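Local structure of vesicular integral-membrane protein VIP36 (Canis lupus familiaris, 2DUO) at residues A[27-32]-A[51-56]; A[117-122]-A[145-150]. The protein acts as an intracellular lectin of the early secretory pathway, binding high-mannose glycans with calcium as cofactor and taking part in the transport and sorting of glycoproteins. One frame throughout, in Å; residues are numbered along the deposited sequence.

Interaction 1. Residues A[27-32]-A[51-56]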
loop_
_atom_site.group_PDB
_atom_site.type_symbol
_atom_site.label_atom_id
_atom_site.label_comp_id
_atom_site.label_asym_id
_atom_site.label_seq_id
_atom_site.Cartn_x
_atom_site.Cartn_y
_atom_site.Cartn_z
ATOM N N TRP A 27 1.413 -15.735 2.454
ATOM C CA TRP A 27 2.263 -14.524 2.451
ATOM C C TRP A 27 3.674 -14.910 2.839
ATOM O O TRP A 27 3.841 -15.847 3.621
ATOM C CB TRP A 27 1.713 -13.470 3.423
ATOM C CG TRP A 27 0.314 -13.095 3.037
ATOM C CD1 TRP A 27 -0.826 -13.794 3.334
ATOM C CD2 TRP A 27 -0.080 -12.007 2.195
ATOM N NE1 TRP A 27 -1.914 -13.191 2.744
ATOM C CE2 TRP A 27 -1.488 -12.088 2.043
ATOM C CE3 TRP A 27 0.615 -10.940 1.587
ATOM C CZ2 TRP A 27 -2.224 -11.146 1.303
ATOM C CZ3 TRP A 27 -0.102 -10.012 0.835
ATOM C CH2 TRP A 27 -1.517 -10.118 0.695
ATOM N N ASP A 28 4.663 -14.215 2.261
ATOM C CA ASP A 28 6.074 -14.296 2.698
ATOM C C ASP A 28 6.351 -13.043 3.517
ATOM O O ASP A 28 5.848 -11.962 3.195
ATOM C CB ASP A 28 7.037 -14.328 1.503
ATOM C CG ASP A 28 6.908 -15.580 0.685
ATOM O OD1 ASP A 28 7.101 -16.672 1.236
ATOM O OD2 ASP A 28 6.607 -15.468 -0.512
ATOM N N PHE A 29 7.083 -13.197 4.613
ATOM C CA PHE A 29 7.344 -12.095 5.553
ATOM C C PHE A 29 8.820 -11.752 5.467
ATOM O O PHE A 29 9.642 -12.628 5.591
ATOM C CB PHE A 29 6.930 -12.466 6.999
ATOM C CG PHE A 29 5.488 -12.921 7.102
ATOM C CD1 PHE A 29 5.118 -14.210 6.695
ATOM C CD2 PHE A 29 4.511 -12.058 7.560
ATOM C CE1 PHE A 29 3.793 -14.626 6.746
ATOM C CE2 PHE A 29 3.173 -12.475 7.626
ATOM C CZ PHE A 29 2.817 -13.753 7.206
ATOM N N GLN A 30 9.145 -10.483 5.242
ATOM C CA GLN A 30 10.511 -10.103 4.904
ATOM C C GLN A 30 10.992 -8.962 5.777
ATOM O O GLN A 30 10.195 -8.149 6.249
ATOM C CB GLN A 30 10.584 -9.738 3.401
ATOM C CG GLN A 30 11.986 -9.365 2.860
ATOM C CD GLN A 30 12.403 -7.966 3.275
ATOM O OE1 GLN A 30 11.557 -7.101 3.440
ATOM N NE2 GLN A 30 13.707 -7.746 3.464
ATOM N N GLY A 31 12.310 -8.887 5.991
ATOM C CA GLY A 31 12.883 -7.746 6.693
ATOM C C GLY A 31 12.431 -7.674 8.155
ATOM O O GLY A 31 12.272 -8.699 8.810
ATOM N N SER A 32 12.189 -6.459 8.632
ATOM C CA SER A 32 11.928 -6.194 10.053
ATOM C C SER A 32 10.574 -6.713 10.517
ATOM O O SER A 32 10.275 -6.661 11.725
ATOM C CB SER A 32 12.077 -4.703 10.381
ATOM O OG SER A 32 11.209 -3.898 9.577
ATOM N N GLY A 51 10.614 -3.427 6.478
ATOM C CA GLY A 51 9.946 -4.723 6.479
ATOM C C GLY A 51 8.786 -4.762 5.515
ATOM O O GLY A 51 8.171 -3.724 5.241
ATOM N N SER A 52 8.496 -5.961 5.016
ATOM C CA SER A 52 7.405 -6.158 4.091
ATOM C C SER A 52 6.685 -7.488 4.273
ATOM O O SER A 52 7.174 -8.421 4.944
ATOM C CB SER A 52 7.920 -6.044 2.645
ATOM O OG SER A 52 8.767 -7.144 2.298
ATOM N N ILE A 53 5.541 -7.575 3.598
ATOM C CA ILE A 53 4.780 -8.790 3.482
ATOM C C ILE A 53 4.361 -8.856 2.008
ATOM O O ILE A 53 3.904 -7.838 1.456
ATOM C CB ILE A 53 3.574 -8.825 4.468
ATOM C CG1 ILE A 53 2.990 -10.236 4.530
ATOM C CG2 ILE A 53 2.542 -7.652 4.184
ATOM C CD1 ILE A 53 1.557 -10.350 5.069
ATOM N N TRP A 54 4.560 -10.022 1.385
ATOM C CA TRP A 54 4.267 -10.213 -0.028
ATOM C C TRP A 54 3.403 -11.438 -0.230
ATOM O O TRP A 54 3.700 -12.496 0.322
ATOM C CB TRP A 54 5.564 -10.316 -0.852
ATOM C CG TRP A 54 6.227 -8.980 -0.939
ATOM C CD1 TRP A 54 7.193 -8.478 -0.108
ATOM C CD2 TRP A 54 5.914 -7.929 -1.884
ATOM N NE1 TRP A 54 7.523 -7.189 -0.494
ATOM C CE2 TRP A 54 6.754 -6.824 -1.573
ATOM C CE3 TRP A 54 5.011 -7.823 -2.967
ATOM C CZ2 TRP A 54 6.734 -5.614 -2.322
ATOM C CZ3 TRP A 54 4.981 -6.633 -3.705
ATOM C CH2 TRP A 54 5.847 -5.539 -3.377
ATOM N N ASN A 55 2.324 -11.281 -0.998
ATOM C CA ASN A 55 1.413 -12.405 -1.327
ATOM C C ASN A 55 2.240 -13.460 -2.063
ATOM O O ASN A 55 3.036 -13.147 -2.973
ATOM C CB ASN A 55 0.255 -11.868 -2.201
ATOM C CG ASN A 55 -0.983 -12.786 -2.256
ATOM O OD1 ASN A 55 -1.793 -12.638 -3.189
ATOM N ND2 ASN A 55 -1.149 -13.695 -1.290
ATOM N N HIS A 56 2.089 -14.715 -1.654
ATOM C CA HIS A 56 3.012 -15.749 -2.124
ATOM C C HIS A 56 2.883 -16.106 -3.614
ATOM O O HIS A 56 3.797 -16.717 -4.176
ATOM C CB HIS A 56 2.963 -17.004 -1.221
ATOM C CG HIS A 56 1.889 -17.982 -1.584
ATOM N ND1 HIS A 56 0.569 -17.620 -1.760
ATOM C CD2 HIS A 56 1.941 -19.323 -1.777
ATOM C CE1 HIS A 56 -0.145 -18.699 -2.053
ATOM N NE2 HIS A 56 0.667 -19.741 -2.081
HETATM O O HOH W 1 5.921 -13.545 -2.167
HETATM O O HOH W 2 6.442 -17.395 -2.362
#

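Interaction 2. Residues A[117-122]-A[145-150]. With CA (calcium ion), chain C.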
loop_
_atom_site.group_PDB
_atom_site.type_symbol
_atom_site.label_atom_id
_atom_site.label_comp_id
_atom_site.label_asym_id
_atom_site.label_seq_id
_atom_site.Cartn_x
_atom_site.Cartn_y
_atom_site.Cartn_z
ATOM N N PRO A 117 6.500 15.016 6.590
ATOM C CA PRO A 117 6.949 15.913 5.517
ATOM C C PRO A 117 8.476 16.015 5.493
ATOM O O PRO A 117 9.086 16.784 6.257
ATOM C CB PRO A 117 6.306 17.259 5.877
ATOM C CG PRO A 117 6.168 17.226 7.401
ATOM C CD PRO A 117 5.960 15.757 7.756
ATOM N N ASN A 118 9.093 15.232 4.620
ATOM C CA ASN A 118 10.538 15.329 4.409
ATOM C C ASN A 118 10.871 16.624 3.695
ATOM O O ASN A 118 11.956 17.185 3.881
ATOM C CB ASN A 118 11.055 14.143 3.602
ATOM C CG ASN A 118 10.933 12.835 4.360
ATOM O OD1 ASN A 118 9.881 12.191 4.343
ATOM N ND2 ASN A 118 12.004 12.441 5.044
ATOM N N ASP A 119 9.916 17.096 2.894
ATOM C CA ASP A 119 10.105 18.249 2.023
ATOM C C ASP A 119 9.957 19.541 2.831
ATOM O O ASP A 119 8.853 19.880 3.274
ATOM C CB ASP A 119 9.097 18.179 0.860
ATOM C CG ASP A 119 9.241 19.309 -0.153
ATOM O OD1 ASP A 119 10.115 20.179 -0.007
ATOM O OD2 ASP A 119 8.453 19.328 -1.128
ATOM N N GLU A 120 11.077 20.252 2.993
ATOM C CA GLU A 120 11.121 21.518 3.741
ATOM C C GLU A 120 10.291 22.642 3.093
ATOM O O GLU A 120 9.920 23.621 3.754
ATOM C CB GLU A 120 12.577 21.969 3.939
ATOM C CG GLU A 120 13.328 21.155 5.000
ATOM C CD GLU A 120 14.833 21.051 4.736
ATOM O OE1 GLU A 120 15.628 21.459 5.628
ATOM O OE2 GLU A 120 15.230 20.560 3.649
ATOM N N THR A 121 10.016 22.513 1.802
ATOM C CA THR A 121 9.197 23.494 1.105
ATOM C C THR A 121 7.930 22.840 0.573
ATOM O O THR A 121 7.425 23.252 -0.470
ATOM C CB THR A 121 9.950 24.161 -0.077
ATOM O OG1 THR A 121 10.378 23.148 -1.001
ATOM C CG2 THR A 121 11.171 24.964 0.412
ATOM N N THR A 122 7.425 21.826 1.277
ATOM C CA THR A 122 6.156 21.181 0.915
ATOM C C THR A 122 4.977 22.147 0.864
ATOM O O THR A 122 4.964 23.179 1.542
ATOM C CB THR A 122 5.787 19.969 1.830
ATOM O OG1 THR A 122 4.611 19.325 1.315
ATOM C CG2 THR A 122 5.529 20.392 3.281
ATOM N N ASP A 145 9.083 13.845 -0.521
ATOM C CA ASP A 145 7.806 13.130 -0.390
ATOM C C ASP A 145 7.202 12.758 -1.752
ATOM O O ASP A 145 5.986 12.886 -1.952
ATOM C CB ASP A 145 6.822 13.995 0.421
ATOM C CG ASP A 145 7.457 14.545 1.695
ATOM O OD1 ASP A 145 7.525 15.780 1.840
ATOM O OD2 ASP A 145 7.904 13.725 2.530
ATOM N N GLY A 146 8.060 12.350 -2.688
ATOM C CA GLY A 146 7.612 11.948 -4.028
ATOM C C GLY A 146 6.880 13.003 -4.842
ATOM O O GLY A 146 6.104 12.668 -5.739
ATOM N N ARG A 147 7.139 14.279 -4.546
ATOM C CA ARG A 147 6.491 15.398 -5.247
ATOM C C ARG A 147 6.422 15.227 -6.771
ATOM O O ARG A 147 5.367 15.481 -7.400
ATOM C CB ARG A 147 7.238 16.716 -4.935
ATOM C CG ARG A 147 6.508 17.938 -5.470
ATOM C CD ARG A 147 7.464 19.107 -5.599
ATOM N NE ARG A 147 7.631 19.763 -4.318
ATOM C CZ ARG A 147 8.203 20.949 -4.149
ATOM N NH1 ARG A 147 8.675 21.609 -5.195
ATOM N NH2 ARG A 147 8.302 21.469 -2.928
ATOM N N TRP A 148 7.537 14.786 -7.340
ATOM C CA TRP A 148 7.764 14.824 -8.794
ATOM C C TRP A 148 7.020 13.716 -9.546
ATOM O O TRP A 148 6.850 13.798 -10.768
ATOM C CB TRP A 148 9.258 14.685 -9.121
ATOM C CG TRP A 148 10.212 15.332 -8.156
ATOM C CD1 TRP A 148 11.120 14.700 -7.359
ATOM C CD2 TRP A 148 10.356 16.732 -7.904
ATOM N NE1 TRP A 148 11.835 15.623 -6.621
ATOM C CE2 TRP A 148 11.382 16.878 -6.934
ATOM C CE3 TRP A 148 9.726 17.881 -8.408
ATOM C CZ2 TRP A 148 11.785 18.130 -6.442
ATOM C CZ3 TRP A 148 10.137 19.135 -7.927
ATOM C CH2 TRP A 148 11.152 19.240 -6.955
ATOM N N THR A 149 6.632 12.676 -8.819
ATOM C CA THR A 149 6.015 11.474 -9.409
ATOM C C THR A 149 4.595 11.173 -8.878
ATOM O O THR A 149 3.997 10.156 -9.249
ATOM C CB THR A 149 6.921 10.245 -9.186
ATOM O OG1 THR A 149 7.212 10.121 -7.781
ATOM C CG2 THR A 149 8.237 10.423 -9.967
ATOM N N GLU A 150 4.042 12.041 -8.036
ATOM C CA GLU A 150 2.660 11.857 -7.527
ATOM C C GLU A 150 1.587 12.004 -8.613
ATOM O O GLU A 150 1.528 13.040 -9.295
ATOM C CB GLU A 150 2.367 12.886 -6.417
ATOM C CG GLU A 150 0.900 12.922 -5.964
ATOM C CD GLU A 150 0.551 14.139 -5.087
ATOM O OE1 GLU A 150 1.490 14.850 -4.661
ATOM O OE2 GLU A 150 -0.656 14.362 -4.813
HETATM CA CA CA C . 7.701 11.648 3.711
HETATM O O HOH W 3 6.133 17.313 -0.006
HETATM O O HOH W 4 8.213 9.843 5.305
HETATM O O HOH W 5 8.808 10.399 1.916
#

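Interaction 1. Residues A[27-32]-A[51-56]
Trp27 lays its indole obliquely across Asn55, and the pair shows how an antiparallel ladder sets side chains against each other. CB of Asn55 sits over the six-membered ring, 3.9 Å from its centroid, and the amide continues across the same face, its plane 28° from that of the indole. With CG anti to the backbone N (chi1 -162°), Asn55 carries this amide across the ring face to outside partners: OD1 meets His10, ND2 the carbonyls of Leu26 and Glu9. Ile53, on the same face of the sheet, extends CG1 until CD1 touches Trp27 CB at 3.5 Å and Phe29 CE2 at 3.7 Å. Strand 27-31 is the outermost strand of the seven-stranded sheet in this L-type lectin beta-sandwich, and strand 50-55 joins it to strand 204-210. Two hydrogen-bonded pairs, Asp28 with Trp54 and Gln30 with Ser52, clamp the backbones. On their face, Gln30 folds back at chi2 (-76°), bringing OE1 to the hydroxyl of Ser52, which donates to it from OG at 3.0 Å. At the far end two waters lie against Asp28 OD2, one also close to the carbonyl of Asn55, the other donating to OD2 and to the carbonyl of His56.

Interaction 2. Residues A[117-122]-A[145-150]
Asp145 reaches from one loop into the other and divides its carboxylate between a metal and a backbone, a compact example of how a calcium ion organises two loops. The side chain leaves the main chain with CG anti to the carbonyl carbon (chi1 -48°), which swings the carboxylate toward residues 117-122. Asp145 CB stands back from the metal, 4.1 Å from the calcium ion. Beyond CG the two oxygens part company. Asp145 OD2 binds the calcium at 2.4 Å and also accepts, on its syn lone pair, the backbone N-H of Asn118 at 2.8 Å. Asp145 OD1 takes the next N-H, that of Asp119, at 2.9 Å and from 34° outside the carboxylate plane, and it accepts a hydrogen bond from a water. Two successive amides thus hold the carboxylate against rotation.

The side chain of Asn118 crosses that of Asp145 at a slant, the amide 50° from the carboxylate, and binds the same calcium ion through OD1 at 2.3 Å. Asp114, the carbonyl of Tyr116 and two waters complete the shell. Further along, Asp119 OD2 forms a salt bridge with Arg147 NH2 at 2.8 Å; NE adds only a weak bond. The other oxygen, OD1, serves the loop itself: it accepts from Thr121 N, which closes an Asx turn at the start of the type I turn 119-122, and from Thr121 OG1, and pairs with Lys144. The two basic groups would be expected to offset the negative charge gathered here.

Pro117 and Asn118 also belong to the carbohydrate-binding site, and His142, another of its residues, touches Asn118. Aspartate and asparagine ligands, with a carbonyl and waters, make this a calcium site of the legume-lectin type, which, as in related lectins, probably holds the sugar-binding loops in shape.

How the interactions relate
Both interactions involve the seven-stranded sheet of one lectin domain, yet at different levels of its architecture. Interaction 1 lies within the sheet, pairing its outermost strand 27-31 with a neighbour; interaction 2 joins two loops, which lead into and out of strand 128-135 near the other edge. Their centres are 27 Å apart and their nearest atoms about 16 Å, so they do not touch. Each is partly buried, but interaction 1 lies nearer the centre of the chain and covers more surface, 585 against 256 Å². Regular backbone pairing with aromatic and aliphatic contacts holds the strands, whereas the loops, lacking any regular strand pairing, depend on carboxylates, a salt bridge and calcium.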